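Local coordinates for protein P35 antigen (Borrelia burgdorferi, PDB 4ALY) that is an outer surface lipoprotein of the Lyme disease spirochaete, needed for the bacterium to establish infection when a tick bites, at residues N140-E143 with G144-F147; D226-D229 with E230-N234; Q238-V241 with S242-N245; S253-Q256 with F257-H261. All coordinates share one frame; numbering follows the deposited sequence.

Contact 1: N140-E143 with G144-F147; sequences NFNE and GKIF. With SO4 (sulfate ion), chain D.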
ATOM      1  N   ASN A 140       5.333   6.017  -2.392  1.00 16.50           N
ATOM      2  CA  ASN A 140       5.716   6.893  -3.528  1.00 19.35           C
ATOM      3  C   ASN A 140       7.127   6.685  -4.091  1.00 17.19           C
ATOM      4  O   ASN A 140       7.686   7.550  -4.723  1.00 18.25           O
ATOM      5  CB  ASN A 140       5.506   8.389  -3.156  1.00 20.09           C
ATOM      6  CG  ASN A 140       4.027   8.757  -3.001  1.00 21.56           C
ATOM      7  OD1 ASN A 140       3.143   8.054  -3.447  1.00 26.14           O
ATOM      8  ND2 ASN A 140       3.774   9.847  -2.366  1.00 20.97           N
ATOM      9  N   PHE A 141       7.714   5.539  -3.807  1.00 17.36           N
ATOM     10  CA  PHE A 141       9.067   5.187  -4.279  1.00 17.66           C
ATOM     11  C   PHE A 141      10.065   6.265  -3.880  1.00 18.01           C
ATOM     12  O   PHE A 141      11.014   6.595  -4.571  1.00 18.63           O
ATOM     13  CB  PHE A 141       9.150   4.835  -5.793  1.00 17.09           C
ATOM     14  CG  PHE A 141       9.979   3.604  -6.050  1.00 16.27           C
ATOM     15  CD1 PHE A 141      11.356   3.677  -6.044  1.00 14.85           C
ATOM     16  CD2 PHE A 141       9.357   2.325  -6.214  1.00 15.16           C
ATOM     17  CE1 PHE A 141      12.114   2.537  -6.232  1.00 14.92           C
ATOM     18  CE2 PHE A 141      10.118   1.199  -6.378  1.00 14.30           C
ATOM     19  CZ  PHE A 141      11.493   1.301  -6.415  1.00 14.67           C
ATOM     20  N   ASN A 142       9.863   6.785  -2.691  1.00 17.92           N
ATOM     21  CA  ASN A 142      10.800   7.701  -2.177  1.00 16.42           C
ATOM     22  C   ASN A 142      11.818   6.912  -1.468  1.00 17.52           C
ATOM     23  O   ASN A 142      11.644   6.595  -0.273  1.00 16.72           O
ATOM     24  CB  ASN A 142      10.131   8.575  -1.169  1.00 15.27           C
ATOM     25  CG  ASN A 142      11.080   9.556  -0.589  1.00 14.98           C
ATOM     26  OD1 ASN A 142      12.244   9.241  -0.270  1.00 15.93           O
ATOM     27  ND2 ASN A 142      10.609  10.742  -0.445  1.00 13.87           N
ATOM     28  N   GLU A 143      12.910   6.628  -2.165  1.00 18.16           N
ATOM     29  CA  GLU A 143      13.883   5.684  -1.631  1.00 17.11           C
ATOM     30  C   GLU A 143      14.449   6.127  -0.284  1.00 18.51           C
ATOM     31  O   GLU A 143      14.932   5.293   0.478  1.00 17.33           O
ATOM     32  CB  GLU A 143      14.960   5.423  -2.666  1.00 16.06           C
ATOM     33  CG  GLU A 143      14.371   4.928  -3.996  1.00 14.86           C
ATOM     34  CD  GLU A 143      15.406   4.777  -5.092  1.00 14.48           C
ATOM     35  OE1 GLU A 143      16.617   4.935  -4.841  1.00 14.36           O
ATOM     36  OE2 GLU A 143      15.018   4.518  -6.240  1.00 15.51           O
ATOM     37  N   GLY A 144      14.408   7.441   0.000  1.00 17.95           N
ATOM     38  CA  GLY A 144      15.007   7.925   1.241  1.00 18.40           C
ATOM     39  C   GLY A 144      14.165   7.581   2.475  1.00 18.46           C
ATOM     40  O   GLY A 144      14.671   7.164   3.512  1.00 19.17           O
ATOM     41  N   LYS A 145      12.883   7.854   2.338  1.00 17.72           N
ATOM     42  CA  LYS A 145      11.848   7.562   3.273  1.00 19.17           C
ATOM     43  C   LYS A 145      11.751   6.014   3.460  1.00 18.61           C
ATOM     44  O   LYS A 145      11.740   5.501   4.600  1.00 17.47           O
ATOM     45  CB  LYS A 145      10.595   8.129   2.669  1.00 21.15           C
ATOM     46  CG  LYS A 145       9.321   7.920   3.435  1.00 29.87           C
ATOM     47  CD  LYS A 145       8.444   9.167   3.209  1.00 39.82           C
ATOM     48  CE  LYS A 145       9.281  10.473   3.282  1.00 37.28           C
ATOM     49  NZ  LYS A 145       8.497  11.645   2.773  1.00 37.69           N
ATOM     50  N   ILE A 146      11.771   5.276   2.350  1.00 16.60           N
ATOM     51  CA  ILE A 146      11.784   3.824   2.426  1.00 16.11           C
ATOM     52  C   ILE A 146      12.963   3.316   3.242  1.00 16.36           C
ATOM     53  O   ILE A 146      12.797   2.412   4.040  1.00 17.20           O
ATOM     54  CB  ILE A 146      11.784   3.199   1.048  1.00 15.65           C
ATOM     55  CG1 ILE A 146      10.419   3.512   0.385  1.00 13.63           C
ATOM     56  CG2 ILE A 146      11.984   1.679   1.143  1.00 15.80           C
ATOM     57  CD1 ILE A 146      10.506   3.337  -1.098  1.00 12.89           C
ATOM     58  N   PHE A 147      14.127   3.921   3.060  1.00 14.80           N
ATOM     59  CA  PHE A 147      15.313   3.467   3.688  1.00 13.51           C
ATOM     60  C   PHE A 147      15.254   3.811   5.180  1.00 14.97           C
ATOM     61  O   PHE A 147      15.680   2.988   5.998  1.00 13.81           O
ATOM     62  CB  PHE A 147      16.565   4.073   3.023  1.00 11.34           C
ATOM     63  CG  PHE A 147      17.829   3.762   3.763  1.00 10.70           C
ATOM     64  CD1 PHE A 147      18.394   2.506   3.662  1.00 10.70           C
ATOM     65  CD2 PHE A 147      18.377   4.688   4.685  1.00 10.15           C
ATOM     66  CE1 PHE A 147      19.546   2.202   4.398  1.00 10.63           C
ATOM     67  CE2 PHE A 147      19.503   4.412   5.406  1.00  9.71           C
ATOM     68  CZ  PHE A 147      20.097   3.150   5.280  1.00 10.44           C
TER
HETATM   69  S   SO4 D1304       7.011  12.175  -2.270  1.00 64.91           S
HETATM   70  O1  SO4 D1304       8.177  11.512  -2.906  1.00 67.24           O
HETATM   71  O2  SO4 D1304       6.797  11.676  -0.874  1.00 60.48           O
HETATM   72  O3  SO4 D1304       5.813  11.929  -3.105  1.00 74.89           O
HETATM   73  O4  SO4 D1304       7.260  13.633  -2.262  1.00 75.31           O

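Contact 2: D226-D229 with E230-N234; sequences DLID and EYNTN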
ATOM      1  N   ASP A 226       5.621  10.568  10.321  1.00 19.39           N
ATOM      2  CA  ASP A 226       5.598  10.994  11.733  1.00 21.72           C
ATOM      3  C   ASP A 226       6.439  10.061  12.572  1.00 21.57           C
ATOM      4  O   ASP A 226       7.114  10.495  13.541  1.00 19.22           O
ATOM      5  CB  ASP A 226       4.175  11.107  12.325  1.00 22.16           C
ATOM      6  CG  ASP A 226       3.327  12.190  11.647  1.00 23.03           C
ATOM      7  OD1 ASP A 226       3.849  13.199  11.141  1.00 23.77           O
ATOM      8  OD2 ASP A 226       2.110  12.051  11.618  1.00 26.40           O
ATOM      9  N   LEU A 227       6.419   8.785  12.171  1.00 21.51           N
ATOM     10  CA  LEU A 227       7.181   7.767  12.883  1.00 20.87           C
ATOM     11  C   LEU A 227       8.678   8.102  12.730  1.00 20.05           C
ATOM     12  O   LEU A 227       9.404   8.107  13.720  1.00 21.78           O
ATOM     13  CB  LEU A 227       6.864   6.370  12.343  1.00 22.48           C
ATOM     14  CG  LEU A 227       7.787   5.327  13.012  1.00 25.15           C
ATOM     15  CD1 LEU A 227       7.572   5.375  14.550  1.00 23.43           C
ATOM     16  CD2 LEU A 227       7.618   3.930  12.400  1.00 21.59           C
ATOM     17  N   ILE A 228       9.110   8.412  11.508  1.00 18.12           N
ATOM     18  CA  ILE A 228      10.475   8.805  11.196  1.00 17.82           C
ATOM     19  C   ILE A 228      10.842  10.039  12.048  1.00 20.47           C
ATOM     20  O   ILE A 228      11.919  10.065  12.674  1.00 21.58           O
ATOM     21  CB  ILE A 228      10.597   9.114   9.666  1.00 17.80           C
ATOM     22  CG1 ILE A 228      10.488   7.821   8.803  1.00 16.68           C
ATOM     23  CG2 ILE A 228      11.848   9.951   9.311  1.00 17.56           C
ATOM     24  CD1 ILE A 228      10.678   8.059   7.283  1.00 15.32           C
ATOM     25  N   ASP A 229       9.958  11.046  12.101  1.00 20.73           N
ATOM     26  CA  ASP A 229      10.227  12.263  12.918  1.00 22.97           C
ATOM     27  C   ASP A 229      10.277  11.928  14.376  1.00 23.34           C
ATOM     28  O   ASP A 229      11.213  12.328  15.003  1.00 27.70           O
ATOM     29  CB  ASP A 229       9.192  13.410  12.715  1.00 22.54           C
ATOM     30  CG  ASP A 229       9.161  13.930  11.280  1.00 24.25           C
ATOM     31  OD1 ASP A 229      10.220  14.001  10.604  1.00 25.62           O
ATOM     32  OD2 ASP A 229       8.067  14.277  10.805  1.00 28.02           O
ATOM     33  N   GLU A 230       9.281  11.216  14.927  1.00 23.53           N
ATOM     34  CA  GLU A 230       9.286  10.856  16.347  1.00 24.98           C
ATOM     35  C   GLU A 230      10.566  10.097  16.671  1.00 26.06           C
ATOM     36  O   GLU A 230      11.244  10.421  17.629  1.00 27.13           O
ATOM     37  CB  GLU A 230       8.032  10.054  16.713  1.00 29.80           C
ATOM     38  CG  GLU A 230       6.734  10.776  16.307  1.00 31.49           C
ATOM     39  CD  GLU A 230       5.499   9.872  16.133  1.00 37.33           C
ATOM     40  OE1 GLU A 230       5.503   8.672  16.506  1.00 39.70           O
ATOM     41  OE2 GLU A 230       4.478  10.375  15.614  1.00 40.85           O
ATOM     42  N   TYR A 231      10.960   9.146  15.824  1.00 25.99           N
ATOM     43  CA  TYR A 231      12.209   8.444  16.039  1.00 25.58           C
ATOM     44  C   TYR A 231      13.439   9.376  16.082  1.00 29.05           C
ATOM     45  O   TYR A 231      14.190   9.385  17.097  1.00 28.03           O
ATOM     46  CB  TYR A 231      12.363   7.323  15.025  1.00 23.63           C
ATOM     47  CG  TYR A 231      13.656   6.549  15.159  1.00 22.76           C
ATOM     48  CD1 TYR A 231      14.826   6.945  14.447  1.00 24.01           C
ATOM     49  CD2 TYR A 231      13.719   5.422  15.967  1.00 19.85           C
ATOM     50  CE1 TYR A 231      16.012   6.231  14.548  1.00 22.57           C
ATOM     51  CE2 TYR A 231      14.890   4.706  16.097  1.00 20.32           C
ATOM     52  CZ  TYR A 231      16.020   5.095  15.386  1.00 23.37           C
ATOM     53  OH  TYR A 231      17.153   4.343  15.536  1.00 23.57           O
ATOM     54  N   ASN A 232      13.613  10.209  15.044  1.00 30.72           N
ATOM     55  CA  ASN A 232      14.790  11.132  14.967  1.00 31.63           C
ATOM     56  C   ASN A 232      14.771  12.140  16.146  1.00 32.61           C
ATOM     57  O   ASN A 232      15.810  12.514  16.664  1.00 34.88           O
ATOM     58  CB  ASN A 232      14.946  11.849  13.564  1.00 30.76           C
ATOM     59  CG  ASN A 232      15.040  10.880  12.347  1.00 29.88           C
ATOM     60  OD1 ASN A 232      14.567  11.187  11.250  1.00 33.46           O
ATOM     61  ND2 ASN A 232      15.635   9.740  12.534  1.00 29.57           N
ATOM     62  N   THR A 233      13.582  12.499  16.610  1.00 34.40           N
ATOM     63  CA  THR A 233      13.376  13.507  17.683  1.00 40.15           C
ATOM     64  C   THR A 233      13.556  13.067  19.160  1.00 42.41           C
ATOM     65  O   THR A 233      13.681  13.891  20.061  1.00 44.80           O
ATOM     66  CB  THR A 233      11.970  14.127  17.481  1.00 43.59           C
ATOM     67  OG1 THR A 233      12.112  15.297  16.660  1.00 49.20           O
ATOM     68  CG2 THR A 233      11.214  14.461  18.811  1.00 42.17           C
ATOM     69  N   ASN A 234      13.561  11.764  19.404  1.00 44.31           N
ATOM     70  CA  ASN A 234      13.320  11.230  20.730  1.00 38.52           C
ATOM     71  C   ASN A 234      14.244  10.035  20.954  1.00 35.15           C
ATOM     72  O   ASN A 234      13.947   8.897  20.601  1.00 27.81           O
ATOM     73  CB  ASN A 234      11.827  10.886  20.856  1.00 41.19           C
ATOM     74  CG  ASN A 234      11.455  10.227  22.183  1.00 46.86           C
ATOM     75  OD1 ASN A 234      12.312   9.923  23.040  1.00 51.17           O
ATOM     76  ND2 ASN A 234      10.160   9.979  22.350  1.00 43.80           N
TER

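Contact 3: Q238-V241 with S242-N245; sequences QTDV and SKLN. With SO4 (sulfate ion), chain C.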
ATOM      1  N   GLN A 238      15.061   5.386  20.102  1.00 25.66           N
ATOM      2  CA  GLN A 238      16.178   4.774  19.479  1.00 31.29           C
ATOM      3  C   GLN A 238      16.829   3.686  20.351  1.00 29.64           C
ATOM      4  O   GLN A 238      17.433   2.786  19.835  1.00 28.16           O
ATOM      5  CB  GLN A 238      17.207   5.848  19.088  1.00 33.44           C
ATOM      6  CG  GLN A 238      16.670   6.959  18.180  1.00 35.99           C
ATOM      7  CD  GLN A 238      17.565   8.233  18.149  1.00 40.28           C
ATOM      8  OE1 GLN A 238      18.692   8.261  18.670  1.00 41.59           O
ATOM      9  NE2 GLN A 238      17.039   9.301  17.556  1.00 40.19           N
ATOM     10  N   THR A 239      16.728   3.785  21.672  1.00 32.36           N
ATOM     11  CA  THR A 239      17.455   2.857  22.579  1.00 31.94           C
ATOM     12  C   THR A 239      16.520   1.882  23.327  1.00 28.98           C
ATOM     13  O   THR A 239      16.962   1.075  24.107  1.00 31.14           O
ATOM     14  CB  THR A 239      18.266   3.660  23.623  1.00 33.36           C
ATOM     15  OG1 THR A 239      17.374   4.548  24.299  1.00 39.08           O
ATOM     16  CG2 THR A 239      19.360   4.522  22.962  1.00 35.70           C
ATOM     17  N   ASP A 240      15.216   1.990  23.127  1.00 26.59           N
ATOM     18  CA  ASP A 240      14.280   1.176  23.871  1.00 22.89           C
ATOM     19  C   ASP A 240      13.271   0.628  22.914  1.00 21.42           C
ATOM     20  O   ASP A 240      12.278   1.277  22.633  1.00 22.29           O
ATOM     21  CB  ASP A 240      13.594   1.966  25.013  1.00 21.17           C
ATOM     22  CG  ASP A 240      12.693   1.084  25.881  1.00 20.81           C
ATOM     23  OD1 ASP A 240      11.902   0.275  25.363  1.00 22.95           O
ATOM     24  OD2 ASP A 240      12.756   1.179  27.105  1.00 20.98           O
ATOM     25  N   VAL A 241      13.481  -0.606  22.476  1.00 21.59           N
ATOM     26  CA  VAL A 241      12.620  -1.201  21.476  1.00 21.97           C
ATOM     27  C   VAL A 241      11.157  -1.399  21.920  1.00 22.28           C
ATOM     28  O   VAL A 241      10.263  -1.293  21.096  1.00 22.75           O
ATOM     29  CB  VAL A 241      13.282  -2.465  20.892  1.00 26.45           C
ATOM     30  CG1 VAL A 241      13.536  -3.520  21.952  1.00 21.44           C
ATOM     31  CG2 VAL A 241      12.449  -3.001  19.733  1.00 29.10           C
ATOM     32  N   SER A 242      10.891  -1.603  23.217  1.00 22.61           N
ATOM     33  CA  SER A 242       9.496  -1.665  23.688  1.00 22.55           C
ATOM     34  C   SER A 242       8.788  -0.375  23.475  1.00 21.36           C
ATOM     35  O   SER A 242       7.613  -0.387  23.125  1.00 23.41           O
ATOM     36  CB  SER A 242       9.381  -2.030  25.178  1.00 25.91           C
ATOM     37  OG  SER A 242       9.485  -3.449  25.312  1.00 33.97           O
ATOM     38  N   LYS A 243       9.453   0.751  23.740  1.00 21.04           N
ATOM     39  CA  LYS A 243       8.789   2.058  23.601  1.00 19.96           C
ATOM     40  C   LYS A 243       8.615   2.222  22.100  1.00 18.71           C
ATOM     41  O   LYS A 243       7.563   2.614  21.669  1.00 16.54           O
ATOM     42  CB  LYS A 243       9.633   3.203  24.171  1.00 24.32           C
ATOM     43  CG  LYS A 243       9.968   3.077  25.642  1.00 26.60           C
ATOM     44  CD  LYS A 243      10.056   4.444  26.301  1.00 35.22           C
ATOM     45  CE  LYS A 243       9.731   4.401  27.807  1.00 39.05           C
ATOM     46  NZ  LYS A 243      10.982   4.256  28.591  1.00 36.44           N
ATOM     47  N   LEU A 244       9.617   1.779  21.311  1.00 17.12           N
ATOM     48  CA  LEU A 244       9.536   1.899  19.866  1.00 16.15           C
ATOM     49  C   LEU A 244       8.298   1.115  19.423  1.00 17.03           C
ATOM     50  O   LEU A 244       7.452   1.651  18.686  1.00 14.52           O
ATOM     51  CB  LEU A 244      10.825   1.487  19.145  1.00 14.40           C
ATOM     52  CG  LEU A 244      10.713   1.588  17.611  1.00 15.21           C
ATOM     53  CD1 LEU A 244      10.260   3.011  17.170  1.00 14.76           C
ATOM     54  CD2 LEU A 244      11.957   1.112  16.834  1.00 13.51           C
ATOM     55  N   ASN A 245       8.185  -0.139  19.892  1.00 17.85           N
ATOM     56  CA  ASN A 245       6.987  -0.928  19.631  1.00 19.24           C
ATOM     57  C   ASN A 245       5.659  -0.206  19.985  1.00 20.29           C
ATOM     58  O   ASN A 245       4.724  -0.215  19.189  1.00 22.08           O
ATOM     59  CB  ASN A 245       7.053  -2.279  20.353  1.00 19.94           C
ATOM     60  CG  ASN A 245       5.821  -3.110  20.094  1.00 20.29           C
ATOM     61  OD1 ASN A 245       5.599  -3.546  18.970  1.00 18.30           O
ATOM     62  ND2 ASN A 245       4.983  -3.299  21.139  1.00 20.65           N
TER
HETATM   63  S   SO4 C1303       1.526  -5.262  20.998  1.00 25.68           S
HETATM   64  O1  SO4 C1303       1.415  -5.924  19.693  1.00 28.20           O
HETATM   65  O2  SO4 C1303       0.421  -5.856  21.730  1.00 25.41           O
HETATM   66  O3  SO4 C1303       1.362  -3.788  20.998  1.00 24.10           O
HETATM   67  O4  SO4 C1303       2.890  -5.606  21.519  1.00 28.04           O

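Contact 4: S253-Q256 with F257-H261; sequences SRAQ and FANIH. With SO4 (sulfate ion), chain C.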
ATOM      1  N   SER A 253      -3.716   0.229  15.309  1.00 27.51           N
ATOM      2  CA  SER A 253      -4.404  -0.582  16.357  1.00 29.35           C
ATOM      3  C   SER A 253      -4.919  -1.778  15.634  1.00 28.12           C
ATOM      4  O   SER A 253      -4.899  -1.774  14.417  1.00 31.36           O
ATOM      5  CB  SER A 253      -5.512   0.179  17.108  1.00 29.30           C
ATOM      6  OG  SER A 253      -6.616   0.433  16.281  1.00 35.05           O
ATOM      7  N   ARG A 254      -5.298  -2.821  16.360  1.00 30.08           N
ATOM      8  CA  ARG A 254      -5.801  -4.043  15.764  1.00 30.14           C
ATOM      9  C   ARG A 254      -7.114  -3.784  15.031  1.00 32.34           C
ATOM     10  O   ARG A 254      -7.369  -4.335  13.945  1.00 35.85           O
ATOM     11  CB  ARG A 254      -5.985  -5.133  16.839  1.00 32.92           C
ATOM     12  CG  ARG A 254      -4.693  -5.880  17.181  1.00 34.45           C
ATOM     13  CD  ARG A 254      -4.843  -6.747  18.422  1.00 31.94           C
ATOM     14  NE  ARG A 254      -3.598  -7.017  19.181  1.00 31.69           N
ATOM     15  CZ  ARG A 254      -2.964  -6.159  20.010  1.00 30.11           C
ATOM     16  NH1 ARG A 254      -3.330  -4.881  20.134  1.00 29.47           N
ATOM     17  NH2 ARG A 254      -1.911  -6.577  20.700  1.00 26.29           N
ATOM     18  N   ALA A 255      -7.941  -2.924  15.595  1.00 30.82           N
ATOM     19  CA  ALA A 255      -9.192  -2.597  14.919  1.00 35.24           C
ATOM     20  C   ALA A 255      -8.913  -1.795  13.629  1.00 34.31           C
ATOM     21  O   ALA A 255      -9.611  -1.963  12.610  1.00 36.04           O
ATOM     22  CB  ALA A 255     -10.151  -1.854  15.848  1.00 29.87           C
ATOM     23  N   GLN A 256      -7.917  -0.916  13.680  1.00 31.61           N
ATOM     24  CA  GLN A 256      -7.537  -0.122  12.505  1.00 31.56           C
ATOM     25  C   GLN A 256      -7.065  -1.010  11.341  1.00 30.52           C
ATOM     26  O   GLN A 256      -7.306  -0.683  10.198  1.00 27.95           O
ATOM     27  CB  GLN A 256      -6.449   0.875  12.865  1.00 34.37           C
ATOM     28  CG  GLN A 256      -6.880   2.108  13.626  1.00 31.02           C
ATOM     29  CD  GLN A 256      -5.676   2.972  13.993  1.00 35.73           C
ATOM     30  OE1 GLN A 256      -4.662   2.473  14.538  1.00 32.66           O
ATOM     31  NE2 GLN A 256      -5.778   4.285  13.718  1.00 33.96           N
ATOM     32  N   PHE A 257      -6.462  -2.172  11.628  1.00 29.80           N
ATOM     33  CA  PHE A 257      -6.158  -3.133  10.544  1.00 26.76           C
ATOM     34  C   PHE A 257      -7.420  -3.747   9.963  1.00 31.01           C
ATOM     35  O   PHE A 257      -7.616  -3.794   8.716  1.00 34.75           O
ATOM     36  CB  PHE A 257      -5.194  -4.271  10.991  1.00 22.42           C
ATOM     37  CG  PHE A 257      -3.737  -3.849  11.093  1.00 21.98           C
ATOM     38  CD1 PHE A 257      -2.963  -3.586   9.938  1.00 21.00           C
ATOM     39  CD2 PHE A 257      -3.127  -3.725  12.347  1.00 19.34           C
ATOM     40  CE1 PHE A 257      -1.621  -3.230  10.046  1.00 20.69           C
ATOM     41  CE2 PHE A 257      -1.810  -3.343  12.466  1.00 18.15           C
ATOM     42  CZ  PHE A 257      -1.048  -3.099  11.318  1.00 21.21           C
ATOM     43  N   ALA A 258      -8.254  -4.278  10.854  1.00 29.46           N
ATOM     44  CA  ALA A 258      -9.539  -4.856  10.410  1.00 29.43           C
ATOM     45  C   ALA A 258     -10.345  -3.844   9.631  1.00 27.41           C
ATOM     46  O   ALA A 258     -10.868  -4.181   8.606  1.00 27.15           O
ATOM     47  CB  ALA A 258     -10.339  -5.461  11.565  1.00 29.36           C
ATOM     48  N   ASN A 259     -10.387  -2.594  10.069  1.00 28.92           N
ATOM     49  CA  ASN A 259     -11.085  -1.565   9.288  1.00 32.76           C
ATOM     50  C   ASN A 259     -10.497  -1.368   7.875  1.00 35.46           C
ATOM     51  O   ASN A 259     -11.213  -1.466   6.847  1.00 32.81           O
ATOM     52  CB  ASN A 259     -11.202  -0.269  10.102  1.00 38.08           C
ATOM     53  CG  ASN A 259     -11.978  -0.479  11.452  1.00 47.28           C
ATOM     54  OD1 ASN A 259     -12.709  -1.500  11.658  1.00 45.49           O
ATOM     55  ND2 ASN A 259     -11.814   0.478  12.377  1.00 38.33           N
ATOM     56  N   ILE A 260      -9.179  -1.151   7.829  1.00 37.34           N
ATOM     57  CA  ILE A 260      -8.437  -1.038   6.567  1.00 31.97           C
ATOM     58  C   ILE A 260      -8.705  -2.229   5.671  1.00 28.93           C
ATOM     59  O   ILE A 260      -9.077  -2.064   4.521  1.00 30.28           O
ATOM     60  CB  ILE A 260      -6.924  -0.847   6.810  1.00 31.46           C
ATOM     61  CG1 ILE A 260      -6.683   0.500   7.462  1.00 27.73           C
ATOM     62  CG2 ILE A 260      -6.130  -0.901   5.500  1.00 31.73           C
ATOM     63  CD1 ILE A 260      -5.292   0.654   8.057  1.00 27.29           C
ATOM     64  N   HIS A 261      -8.536  -3.421   6.206  1.00 25.58           N
ATOM     65  CA  HIS A 261      -8.895  -4.650   5.479  1.00 27.47           C
ATOM     66  C   HIS A 261     -10.324  -4.682   4.909  1.00 29.44           C
ATOM     67  O   HIS A 261     -10.548  -5.151   3.762  1.00 31.91           O
ATOM     68  CB  HIS A 261      -8.706  -5.854   6.407  1.00 27.35           C
ATOM     69  CG  HIS A 261      -9.213  -7.123   5.827  1.00 32.57           C
ATOM     70  ND1 HIS A 261      -8.562  -7.777   4.818  1.00 34.49           N
ATOM     71  CD2 HIS A 261     -10.396  -7.826   6.060  1.00 32.97           C
ATOM     72  CE1 HIS A 261      -9.267  -8.866   4.471  1.00 33.28           C
ATOM     73  NE2 HIS A 261     -10.400  -8.886   5.227  1.00 33.21           N
TER
HETATM   74  S   SO4 C1303       1.526  -5.262  20.998  1.00 25.68           S
HETATM   75  O1  SO4 C1303       1.415  -5.924  19.693  1.00 28.20           O
HETATM   76  O2  SO4 C1303       0.421  -5.856  21.730  1.00 25.41           O
HETATM   77  O3  SO4 C1303       1.362  -3.788  20.998  1.00 24.10           O
HETATM   78  O4  SO4 C1303       2.890  -5.606  21.519  1.00 28.04           O

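Contact 1: N140-E143 with G144-F147
Asn142 is the N-cap of helix 143-157, and its side chain turns back on Gly144 and Lys145 in the first turn, a clear worked example of how a helix start is closed. With CG on the far side from its own backbone N (chi1 180°), the amide oxygen OD1 is carried over the turn. Lys145 N donates to Asn142 OD1 at 3.0 Å in a nearly straight bond, arriving from well above the amide plane rather than on a lone pair. Gly144 N also reaches Asn142 OD1, at 2.8 Å, but by a weak, bent bond. Beyond this grip the Asn142 and Lys145 side chains cross at about a right angle, Asn142 CG lying 3.6 Å from Lys145 CB, and the lysine ammonium goes on to a salt bridge with Asp225. Just upstream, Asn140 has positive phi and is the C-prime residue of the Schellman motif that ends the preceding helix; its ND2 gives a weak bond to a sulfate, probably from the crystallisation liquor. On the buried side, Ile146 N meets Asn142 O at 2.9 Å in a nearly straight bond, and Ile146 CG1 lies 3.4 Å from that same oxygen, while Ile146 CD1 ends 4.0 Å from Phe141 CA.

Contact 2: D226-D229 with E230-N234
Ile228 and Asn232 lie side by side and point the same way, one helical turn apart, with Ile228 CG2 3.6 Å from Asn232 OD1. The amide carbon of Asn232 also comes close to the preceding turn, its CG 3.2 Å from Ile228 O; the hydrogen bond to that oxygen comes from the backbone, Asn232 N donating to Ile228 O at 2.9 Å. About half a turn round the helix from this pair, Glu230 reaches back along it, with Glu230 OE2 3.4 Å from Asp226 CB. The two acids keep their charged ends apart, Asp226 OD2 being 4.9 Å from Glu230 OE2, and any repulsion between them is probably eased, since Glu230 is salt-bridged to Lys251 and Asp226 has a long, weak ion pair with Lys222. Tyr231 takes another direction again: its CB packs 3.3 Å from Leu227 O, and its hydroxyl is hydrogen-bonded to Lys155. Leu227, Ile228 and Tyr231 all touch helix 143-157, whereas Asp229 and Thr233 are exposed and joined through the bond from Thr233 N to Asp229 O. The i to i+4 bonds are those of an alpha helix, and the division into a packed flank and an exposed polar one makes these last turns of helix 200-233 amphipathic.

Contact 3: Q238-V241 with S242-N245
Asp240 and Lys243 form the close-fitting part of this turn, their side chains crossing obliquely with Asp240 CG only 3.4 Å from Lys243 CG. The aspartate has CG turned opposite its backbone N (chi1 -175°), and this brings OD1 round to the start of the helix. There Lys243 N binds Asp240 OD1 at 3.0 Å, meeting it from above the carboxylate plane. The backbone adds its own grip: Leu244 N bonds to Asp240 O at 3.0 Å in the carbonyl plane, and Lys243 N makes a second, weak bond to that oxygen. The packed flank is completed by Val241 and the buried Leu244, which lie against Leu156 of helix 143-157. Its position just before the helix, with OD1 accepting Lys243 N, makes Asp240 the N-cap of helix 241-250, and its negative charge there probably interacts well with the helix dipole. The solvent side is looser. The exposed lysine chain bends back, but its salt bridge is long, with Lys243 NZ 3.9 Å from Asp240 OD2. The hydroxyl of Ser242 is hydrogen-bonded to that of Tyr162. One turn on, Asn245 N bonds to Val241 O at 2.7 Å in a nearly straight bond, while Asn245 ND2 donates to a sulfate oxygen, O4, at 3.1 Å.

Contact 4: S253-Q256 with F257-H261
The Phe257 ring turns an edge to Arg254 CA, which lies near the ring plane, and approaches Ser253 O obliquely, with Phe257 CD2 3.4 Å from that oxygen, all within the first turns of helix 254-275, which opens with a capping box. Phe257 CG stands opposite its own carbonyl carbon (chi1 -77°), which swings the ring back toward the helix start, where Leu165, Glu168 and Thr169 of helix 163-189 also touch it. A second flat group, the Asn259 amide, has the backbone oxygen of Ala255 directly over one face: Asn259 CG is 3.0 Å from Ala255 O, a carbonyl-to-carbon approach rather than a bond to either end of the amide. The third, the guanidinium of Arg254, meets a sulfate at its edge, near its plane, through a weak, bent bond of 2.6 Å from Arg254 NH2 to sulfate O2.

The capping box itself pairs Ser253 with Gln256 in both directions. Gln256 N donates to Ser253 OG at 3.2 Å, and in return Ser253 N gives Gln256 OE1 a bond of 2.6 Å, in the amide plane and on a lone pair of OE1, which should hold the glutamine amide in one rotation. Beyond the box the helix runs on regularly. Asn259 N bonds to Ala255 O at 2.7 Å, so that this oxygen serves the asparagine backbone while lying against its side chain. Ile260 is packed tightly on the preceding turn, its CG1 just 3.0 Å from Gln256 O.

Every contact contains an N-cap: Asn142, Asn234, Asp240 and Ser253 in turn. Contact 2 differs in that it mainly covers the last turns of helix 200-233, with its cap at the very end. Contacts 1 and 2, centres 16 Å apart, meet where Ile228 CD1 packs 3.9 Å from Lys145 O. Contact 3 follows contact 2 closely in the chain, 12 Å between centres, and Gln238 NE2 probably donates to Tyr231 O across 2.9 Å. Contacts 3 and 4 do not touch, their nearest atoms being about 8 Å apart, but a sulfate, probably from the crystallisation liquor, is bound by Asn245 and, weakly, by Arg254. Contacts 1 and 4 sit on opposite sides of the chain's centre.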